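Local coordinates for transcriptional regulator yvhJ (Bacillus subtilis subsp. subtilis, PDB 3NXH), which is probably a transcriptional regulator of the LytR-CpsA-Psr family, with an alpha/beta fold in which helices pack against a mixed beta sheet, at residues A[40-45]-A[219-224]; A[85-90]-A[255-260]. One frame throughout, in Å; residues are numbered along the deposited sequence.

Contact 1. Residues A[40-45]-A[219-224]; sequences MKMLSI and IDTLSI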
HETATM    1  N   MSE A  40       8.924   1.179 -11.393  1.00 61.97           N
HETATM    2  CA  MSE A  40       8.022   1.088 -10.278  1.00 53.14           C
HETATM    3  C   MSE A  40       6.601   1.477 -10.720  1.00 54.41           C
HETATM    4  O   MSE A  40       6.395   2.415 -11.503  1.00 52.57           O
HETATM    5  CB  MSE A  40       8.523   2.010  -9.177  1.00 48.43           C
HETATM    6  CG  MSE A  40       8.420   1.438  -7.779  1.00 45.30           C
HETATM    7 SE   MSE A  40       8.833   2.699  -6.347  0.97 72.69          SE
HETATM    8  CE  MSE A  40      10.788   2.584  -6.335  1.00 51.17           C
ATOM      9  N   LYS A  41       5.632   0.712 -10.251  1.00 52.01           N
ATOM     10  CA  LYS A  41       4.247   1.064 -10.422  1.00 48.92           C
ATOM     11  C   LYS A  41       3.618   1.039  -9.062  1.00 51.44           C
ATOM     12  O   LYS A  41       4.173   0.488  -8.120  1.00 62.95           O
ATOM     13  CB  LYS A  41       3.556   0.073 -11.324  1.00 48.07           C
ATOM     14  CG  LYS A  41       4.088   0.103 -12.705  1.00 53.05           C
ATOM     15  CD  LYS A  41       3.385  -0.908 -13.563  1.00 49.46           C
ATOM     16  CE  LYS A  41       4.194  -1.129 -14.795  1.00 51.97           C
ATOM     17  NZ  LYS A  41       4.443   0.176 -15.462  1.00 47.53           N
HETATM   18  N   MSE A  42       2.454   1.641  -8.945  1.00 51.44           N
HETATM   19  CA  MSE A  42       1.853   1.797  -7.640  1.00 51.25           C
HETATM   20  C   MSE A  42       0.359   1.795  -7.786  1.00 53.24           C
HETATM   21  O   MSE A  42      -0.168   2.342  -8.752  1.00 45.36           O
HETATM   22  CB  MSE A  42       2.325   3.101  -6.988  1.00 51.65           C
HETATM   23  CG  MSE A  42       1.364   3.677  -5.953  1.00 47.95           C
HETATM   24 SE   MSE A  42       2.232   5.031  -4.856  1.00 82.92          SE
HETATM   25  CE  MSE A  42       1.312   4.793  -3.161  1.00126.57           C
ATOM     26  N   LEU A  43      -0.314   1.193  -6.806  1.00 51.51           N
ATOM     27  CA  LEU A  43      -1.757   1.019  -6.870  1.00 53.46           C
ATOM     28  C   LEU A  43      -2.418   1.212  -5.522  1.00 56.77           C
ATOM     29  O   LEU A  43      -1.895   0.804  -4.493  1.00 51.99           O
ATOM     30  CB  LEU A  43      -2.098  -0.367  -7.408  1.00 47.50           C
ATOM     31  CG  LEU A  43      -3.607  -0.620  -7.492  1.00 52.28           C
ATOM     32  CD1 LEU A  43      -4.260   0.366  -8.435  1.00 52.73           C
ATOM     33  CD2 LEU A  43      -3.925  -2.046  -7.918  1.00 46.19           C
ATOM     34  N   SER A  44      -3.583   1.845  -5.528  1.00 59.49           N
ATOM     35  CA  SER A  44      -4.325   2.011  -4.291  1.00 56.14           C
ATOM     36  C   SER A  44      -5.591   1.181  -4.349  1.00 57.78           C
ATOM     37  O   SER A  44      -6.297   1.162  -5.363  1.00 62.59           O
ATOM     38  CB  SER A  44      -4.667   3.471  -4.045  1.00 61.29           C
ATOM     39  OG  SER A  44      -4.424   3.778  -2.689  1.00 68.12           O
ATOM     40  N   ILE A  45      -5.863   0.458  -3.273  1.00 47.68           N
ATOM     41  CA  ILE A  45      -7.088  -0.312  -3.228  1.00 42.43           C
ATOM     42  C   ILE A  45      -7.935   0.325  -2.161  1.00 51.82           C
ATOM     43  O   ILE A  45      -7.529   0.423  -1.002  1.00 56.49           O
ATOM     44  CB  ILE A  45      -6.867  -1.795  -2.922  1.00 47.38           C
ATOM     45  CG1 ILE A  45      -5.671  -2.326  -3.701  1.00 58.86           C
ATOM     46  CG2 ILE A  45      -8.120  -2.596  -3.274  1.00 35.46           C
ATOM     47  CD1 ILE A  45      -5.516  -3.794  -3.586  1.00 61.50           C
ATOM     48  N   ILE A 219       6.955   6.951 -10.953  1.00 57.48           N
ATOM     49  CA  ILE A 219       6.154   5.783 -10.698  1.00 57.48           C
ATOM     50  C   ILE A 219       4.951   5.806 -11.637  1.00 60.62           C
ATOM     51  O   ILE A 219       4.210   6.771 -11.681  1.00 78.11           O
ATOM     52  CB  ILE A 219       5.690   5.778  -9.237  1.00 46.68           C
ATOM     53  CG1 ILE A 219       6.898   5.760  -8.297  1.00 42.03           C
ATOM     54  CG2 ILE A 219       4.740   4.648  -8.967  1.00 50.60           C
ATOM     55  CD1 ILE A 219       6.526   6.015  -6.815  1.00 36.13           C
ATOM     56  N   ASP A 220       4.766   4.742 -12.398  1.00 56.16           N
ATOM     57  CA  ASP A 220       3.511   4.525 -13.109  1.00 55.20           C
ATOM     58  C   ASP A 220       2.387   4.185 -12.107  1.00 62.44           C
ATOM     59  O   ASP A 220       2.226   3.040 -11.707  1.00 62.59           O
ATOM     60  CB  ASP A 220       3.679   3.410 -14.159  1.00 59.38           C
ATOM     61  CG  ASP A 220       2.398   3.123 -14.924  1.00 71.62           C
ATOM     62  OD1 ASP A 220       2.304   2.040 -15.540  1.00 67.63           O
ATOM     63  OD2 ASP A 220       1.482   3.974 -14.913  1.00 78.16           O
ATOM     64  N   THR A 221       1.619   5.193 -11.702  1.00 65.73           N
ATOM     65  CA  THR A 221       0.488   5.019 -10.781  1.00 63.53           C
ATOM     66  C   THR A 221      -0.759   4.494 -11.501  1.00 58.69           C
ATOM     67  O   THR A 221      -1.248   5.124 -12.427  1.00 60.52           O
ATOM     68  CB  THR A 221       0.107   6.349 -10.032  1.00 37.64           C
ATOM     69  OG1 THR A 221       1.114   6.705  -9.078  1.00 53.21           O
ATOM     70  CG2 THR A 221      -1.181   6.172  -9.284  1.00 45.06           C
ATOM     71  N   LEU A 222      -1.272   3.341 -11.073  1.00 53.81           N
ATOM     72  CA  LEU A 222      -2.486   2.785 -11.667  1.00 57.36           C
ATOM     73  C   LEU A 222      -3.618   3.101 -10.749  1.00 52.24           C
ATOM     74  O   LEU A 222      -3.405   3.598  -9.649  1.00 60.79           O
ATOM     75  CB  LEU A 222      -2.402   1.261 -11.855  1.00 64.26           C
ATOM     76  CG  LEU A 222      -1.121   0.712 -12.487  1.00 65.50           C
ATOM     77  CD1 LEU A 222      -1.033  -0.786 -12.313  1.00 66.03           C
ATOM     78  CD2 LEU A 222      -1.076   1.075 -13.934  1.00 54.98           C
ATOM     79  N   SER A 223      -4.825   2.778 -11.193  1.00 54.53           N
ATOM     80  CA  SER A 223      -6.000   3.010 -10.379  1.00 66.68           C
ATOM     81  C   SER A 223      -7.024   1.908 -10.540  1.00 66.06           C
ATOM     82  O   SER A 223      -7.122   1.292 -11.602  1.00 68.59           O
ATOM     83  CB  SER A 223      -6.634   4.353 -10.749  1.00 78.87           C
ATOM     84  OG  SER A 223      -6.088   5.411  -9.977  1.00 88.56           O
ATOM     85  N   ILE A 224      -7.782   1.653  -9.478  1.00 61.67           N
ATOM     86  CA  ILE A 224      -8.929   0.763  -9.584  1.00 61.28           C
ATOM     87  C   ILE A 224     -10.153   1.643  -9.763  1.00 62.78           C
ATOM     88  O   ILE A 224     -10.469   2.473  -8.899  1.00 68.94           O
ATOM     89  CB  ILE A 224      -9.078  -0.179  -8.344  1.00 58.02           C
ATOM     90  CG1 ILE A 224      -8.948  -1.652  -8.742  1.00 60.15           C
ATOM     91  CG2 ILE A 224     -10.435  -0.036  -7.716  1.00 66.51           C
ATOM     92  CD1 ILE A 224      -7.560  -2.081  -9.062  1.00 48.02           C
TER
HETATM   93  O   HOH W   1      -7.060   3.107  -7.142  1.00 58.36           O

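Contact 2. Residues A[85-90]-A[255-260]; sequences QIPIDK and EHLDYT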
ATOM      1  N   GLN A  85      -4.484 -10.837  -8.950  1.00 49.93           N
ATOM      2  CA  GLN A  85      -3.932 -11.956  -9.690  1.00 48.75           C
ATOM      3  C   GLN A  85      -2.423 -11.923  -9.792  1.00 48.99           C
ATOM      4  O   GLN A  85      -1.856 -12.398 -10.749  1.00 52.28           O
ATOM      5  CB  GLN A  85      -4.556 -12.019 -11.065  1.00 47.33           C
ATOM      6  CG  GLN A  85      -6.014 -12.388 -11.001  1.00 52.50           C
ATOM      7  CD  GLN A  85      -6.211 -13.728 -10.361  1.00 68.43           C
ATOM      8  OE1 GLN A  85      -6.908 -13.850  -9.347  1.00 77.97           O
ATOM      9  NE2 GLN A  85      -5.569 -14.751 -10.924  1.00 70.53           N
ATOM     10  N   ILE A  86      -1.777 -11.334  -8.802  1.00 41.97           N
ATOM     11  CA  ILE A  86      -0.335 -11.335  -8.747  1.00 40.88           C
ATOM     12  C   ILE A  86       0.157 -11.768  -7.364  1.00 47.31           C
ATOM     13  O   ILE A  86      -0.512 -11.614  -6.340  1.00 41.51           O
ATOM     14  CB  ILE A  86       0.275  -9.963  -9.087  1.00 39.07           C
ATOM     15  CG1 ILE A  86      -0.368  -8.873  -8.223  1.00 35.01           C
ATOM     16  CG2 ILE A  86       0.140  -9.679 -10.557  1.00 41.19           C
ATOM     17  CD1 ILE A  86       0.536  -7.684  -8.028  1.00 35.10           C
ATOM     18  N   PRO A  87       1.349 -12.337  -7.334  1.00 49.82           N
ATOM     19  CA  PRO A  87       1.869 -12.756  -6.029  1.00 37.81           C
ATOM     20  C   PRO A  87       2.283 -11.533  -5.226  1.00 37.98           C
ATOM     21  O   PRO A  87       2.874 -10.616  -5.790  1.00 44.27           O
ATOM     22  CB  PRO A  87       3.095 -13.598  -6.408  1.00 31.75           C
ATOM     23  CG  PRO A  87       2.966 -13.870  -7.880  1.00 46.84           C
ATOM     24  CD  PRO A  87       2.238 -12.694  -8.444  1.00 44.36           C
ATOM     25  N   ILE A  88       1.956 -11.495  -3.946  1.00 41.19           N
ATOM     26  CA  ILE A  88       2.530 -10.478  -3.063  1.00 42.90           C
ATOM     27  C   ILE A  88       3.789 -11.017  -2.389  1.00 39.36           C
ATOM     28  O   ILE A  88       3.741 -11.984  -1.647  1.00 47.84           O
ATOM     29  CB  ILE A  88       1.523 -10.016  -1.988  1.00 40.40           C
ATOM     30  CG1 ILE A  88       0.370  -9.218  -2.611  1.00 37.16           C
ATOM     31  CG2 ILE A  88       2.240  -9.236  -0.924  1.00 38.25           C
ATOM     32  CD1 ILE A  88       0.827  -7.964  -3.255  1.00 30.33           C
ATOM     33  N   ASP A  89       4.933 -10.422  -2.696  1.00 38.23           N
ATOM     34  CA  ASP A  89       6.206 -10.964  -2.214  1.00 31.12           C
ATOM     35  C   ASP A  89       6.606 -10.394  -0.875  1.00 35.11           C
ATOM     36  O   ASP A  89       7.095 -11.114  -0.003  1.00 38.52           O
ATOM     37  CB  ASP A  89       7.303 -10.708  -3.220  1.00 31.65           C
ATOM     38  CG  ASP A  89       7.003 -11.334  -4.556  1.00 47.41           C
ATOM     39  OD1 ASP A  89       6.938 -12.569  -4.602  1.00 64.26           O
ATOM     40  OD2 ASP A  89       6.815 -10.612  -5.553  1.00 48.96           O
ATOM     41  N   LYS A  90       6.395  -9.101  -0.702  1.00 35.42           N
ATOM     42  CA  LYS A  90       6.801  -8.440   0.519  1.00 37.44           C
ATOM     43  C   LYS A  90       5.589  -7.773   1.094  1.00 42.97           C
ATOM     44  O   LYS A  90       4.643  -7.498   0.370  1.00 45.95           O
ATOM     45  CB  LYS A  90       7.905  -7.399   0.240  1.00 34.97           C
ATOM     46  CG  LYS A  90       9.232  -7.998  -0.273  1.00 27.74           C
ATOM     47  CD  LYS A  90       9.742  -9.031   0.702  1.00 42.75           C
ATOM     48  CE  LYS A  90      11.187  -9.457   0.395  1.00 49.60           C
ATOM     49  NZ  LYS A  90      11.595 -10.677   1.177  1.00 46.52           N
ATOM     50  N   GLU A 255       2.639  -7.994 -16.233  1.00 60.78           N
ATOM     51  CA  GLU A 255       3.746  -7.840 -17.159  1.00 59.26           C
ATOM     52  C   GLU A 255       4.977  -7.201 -16.496  1.00 54.45           C
ATOM     53  O   GLU A 255       6.110  -7.534 -16.816  1.00 52.13           O
ATOM     54  CB  GLU A 255       3.324  -7.087 -18.414  1.00 72.17           C
ATOM     55  CG  GLU A 255       4.007  -7.599 -19.686  1.00 89.46           C
ATOM     56  CD  GLU A 255       3.908  -6.616 -20.838  1.00108.77           C
ATOM     57  OE1 GLU A 255       3.788  -7.062 -22.000  1.00118.11           O
ATOM     58  OE2 GLU A 255       3.941  -5.392 -20.580  1.00112.40           O
ATOM     59  N   HIS A 256       4.734  -6.310 -15.544  1.00 53.73           N
ATOM     60  CA  HIS A 256       5.802  -5.630 -14.798  1.00 45.53           C
ATOM     61  C   HIS A 256       6.552  -6.584 -13.835  1.00 50.87           C
ATOM     62  O   HIS A 256       7.738  -6.417 -13.588  1.00 52.83           O
ATOM     63  CB  HIS A 256       5.183  -4.473 -14.044  1.00 37.10           C
ATOM     64  CG  HIS A 256       6.159  -3.607 -13.341  1.00 49.32           C
ATOM     65  ND1 HIS A 256       7.179  -2.940 -13.990  1.00 53.36           N
ATOM     66  CD2 HIS A 256       6.238  -3.233 -12.035  1.00 46.26           C
ATOM     67  CE1 HIS A 256       7.851  -2.220 -13.120  1.00 62.52           C
ATOM     68  NE2 HIS A 256       7.306  -2.370 -11.928  1.00 61.16           N
ATOM     69  N   LEU A 257       5.846  -7.589 -13.317  1.00 43.61           N
ATOM     70  CA  LEU A 257       6.453  -8.617 -12.483  1.00 39.03           C
ATOM     71  C   LEU A 257       7.027  -9.768 -13.344  1.00 54.58           C
ATOM     72  O   LEU A 257       7.709 -10.670 -12.842  1.00 49.08           O
ATOM     73  CB  LEU A 257       5.425  -9.149 -11.477  1.00 37.42           C
ATOM     74  CG  LEU A 257       5.012  -8.181 -10.363  1.00 39.02           C
ATOM     75  CD1 LEU A 257       3.967  -8.820  -9.504  1.00 43.62           C
ATOM     76  CD2 LEU A 257       6.197  -7.758  -9.514  1.00 36.07           C
ATOM     77  N   ASP A 258       6.765  -9.710 -14.649  1.00 55.24           N
ATOM     78  CA  ASP A 258       7.205 -10.764 -15.544  1.00 55.69           C
ATOM     79  C   ASP A 258       6.523 -12.036 -15.078  1.00 51.75           C
ATOM     80  O   ASP A 258       7.161 -13.046 -14.857  1.00 45.56           O
ATOM     81  CB  ASP A 258       8.719 -10.895 -15.479  1.00 75.01           C
ATOM     82  CG  ASP A 258       9.306 -11.646 -16.666  1.00 99.21           C
ATOM     83  OD1 ASP A 258       8.550 -12.321 -17.404  1.00102.97           O
ATOM     84  OD2 ASP A 258      10.542 -11.566 -16.853  1.00109.10           O
ATOM     85  N   TYR A 259       5.202 -11.971 -14.971  1.00 53.04           N
ATOM     86  CA  TYR A 259       4.402 -13.016 -14.328  1.00 47.73           C
ATOM     87  C   TYR A 259       3.066 -13.345 -15.064  1.00 73.49           C
ATOM     88  O   TYR A 259       2.282 -12.457 -15.403  1.00 74.63           O
ATOM     89  CB  TYR A 259       4.133 -12.595 -12.871  1.00 52.68           C
ATOM     90  CG  TYR A 259       3.105 -13.421 -12.136  1.00 51.97           C
ATOM     91  CD1 TYR A 259       3.489 -14.530 -11.391  1.00 46.76           C
ATOM     92  CD2 TYR A 259       1.741 -13.092 -12.188  1.00 49.04           C
ATOM     93  CE1 TYR A 259       2.539 -15.305 -10.726  1.00 61.01           C
ATOM     94  CE2 TYR A 259       0.795 -13.855 -11.535  1.00 46.29           C
ATOM     95  CZ  TYR A 259       1.196 -14.950 -10.806  1.00 58.77           C
ATOM     96  OH  TYR A 259       0.261 -15.698 -10.159  1.00 58.77           O
ATOM     97  N   THR A 260       2.805 -14.629 -15.293  1.00 75.63           N
ATOM     98  CA  THR A 260       1.582 -15.064 -15.973  1.00 69.76           C
ATOM     99  C   THR A 260       0.502 -15.608 -15.025  1.00 69.81           C
ATOM    100  O   THR A 260       0.726 -16.595 -14.321  1.00 67.39           O
ATOM    101  CB  THR A 260       1.929 -16.105 -17.048  1.00 62.50           C
TER

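Contact 1. Residues A[40-45]-A[219-224]
The side chain of Lys-41 crosses Asp-220, its CG resting 3.6 Å from the CB of Asp-220 before the chain reaches the carboxylate. The aliphatic part runs extended, and a bend at the last torsion (chi4 -55°) turns the amino group toward the acid, placing Lys-41 NZ 2.8 Å from Asp-220 OD1. The salt bridge uses the anti lone pair of OD1, on the side away from the other carboxylate oxygen. Lysine suits the place because its methylenes can pass across the neighbour while its charge meets the acid.

Beneath this pair the backbones run parallel, and 220-221 is the last strand of the six-stranded mixed sheet, added to the outer side of strand 39-45. Met-40 O accepts from Asp-220 N, Met-42 N donates to Asp-220 O at 3.1 Å, and Met-42 O receives Leu-222 N at 2.8 Å. The last of these is the straightest, at 164° on the hydrogen, and the donor lies nearly along the C=O axis. Farther on direct pairing lapses: a water donates to Ser-44 O (2.7 Å) and accepts from Ile-224 N, filling the step where the backbones draw apart.

Apolar side chains occupy both faces, each beside a different helix; the face of Leu-43 also carries the Lys-41 to Asp-220 pair. Beside helix 160-173, Ile-219 CG2 reaches Met-42 CB at 3.5 Å, while Ile-219 CD1 lies 4.1 Å from the SE of Met-40, a selenomethionine against strand 27-34. Beside helix 243-257, Leu-43 sends CD1 over the backbone of Leu-222 and CD2 to 3.8 Å from Ile-224 CD1. With CG anti to the backbone N (chi1 180°), forked leucine can serve both neighbours at once, and Leu-246 and Leu-253 of the helix cover Ile-224 and Leu-222.

Contact 2. Residues A[85-90]-A[255-260]
Pro-87 and Tyr-259 meet where the chain leaves two helices: segment 85-90 follows helix 73-84, and helix 243-257 ends in a Schellman motif just before the tyrosine. Asp-258 is its C-prime residue, with positive phi, and Tyr-259 N turns back to Gln-254 O; the inner bond, Asp-258 N to Glu-255 O, is weak. This reversal leads the chain out of the helix and brings the tyrosine to the loop after the other one.

The main interaction is CH-pi. Pro-87 CD sits 3.4 Å from the centroid of the Tyr-259 ring and only 10° off its normal, so the pyrrolidine covers the middle of one face, with CG displaced toward CE1. Proline fits well here, since its CD carries hydrogens made slightly positive by the adjacent nitrogen and its ring presents a compact surface to the pi cloud. The tyrosine has CG anti to its own backbone N (chi1 169°), an extended setting that carries the ring out to the proline.

Apolar contacts continue toward the interior. Leu-257 comes from the last turn of its helix and holds CD1 against Ile-86, 3.9 Å from CB and as far from the CD1 of that isoleucine; the two side chains cross at about a right angle. Ile-86 also brings CG2 to 4.1 Å from Tyr-259 CD2, one branched residue thus touching both partners. Leu-253 and Gln-254 of the same helix add to the cover over it.

Polar atoms contribute no hydrogen bond between the segments. The carbonyl of Gln-85 accepts from the side-chain amide of Gln-254, and that same oxygen, Gln-85 O, lies near the plane of the Tyr-259 ring at its edge, 3.1 Å from CE2.

Both contacts involve helix 243-257, and Leu-253 touches residues of each; contact 1 also uses the turns before it, which cover one face of the sheet at 40-45 and 219-224, and contact 2 the end and the tail beyond, which meet the loop after helix 73-84. Contact 1 is nearer the centre of the chain and depends on backbone hydrogen bonds, with a salt bridge and apolar packing added; contact 2 is farther out, smaller, and joined by side-chain packing and a CH-pi interaction, without hydrogen bonds between its segments. They meet at His-256, whose ring packs on Lys-41, with Lys-41 CE 3.5 Å from His-256 CG.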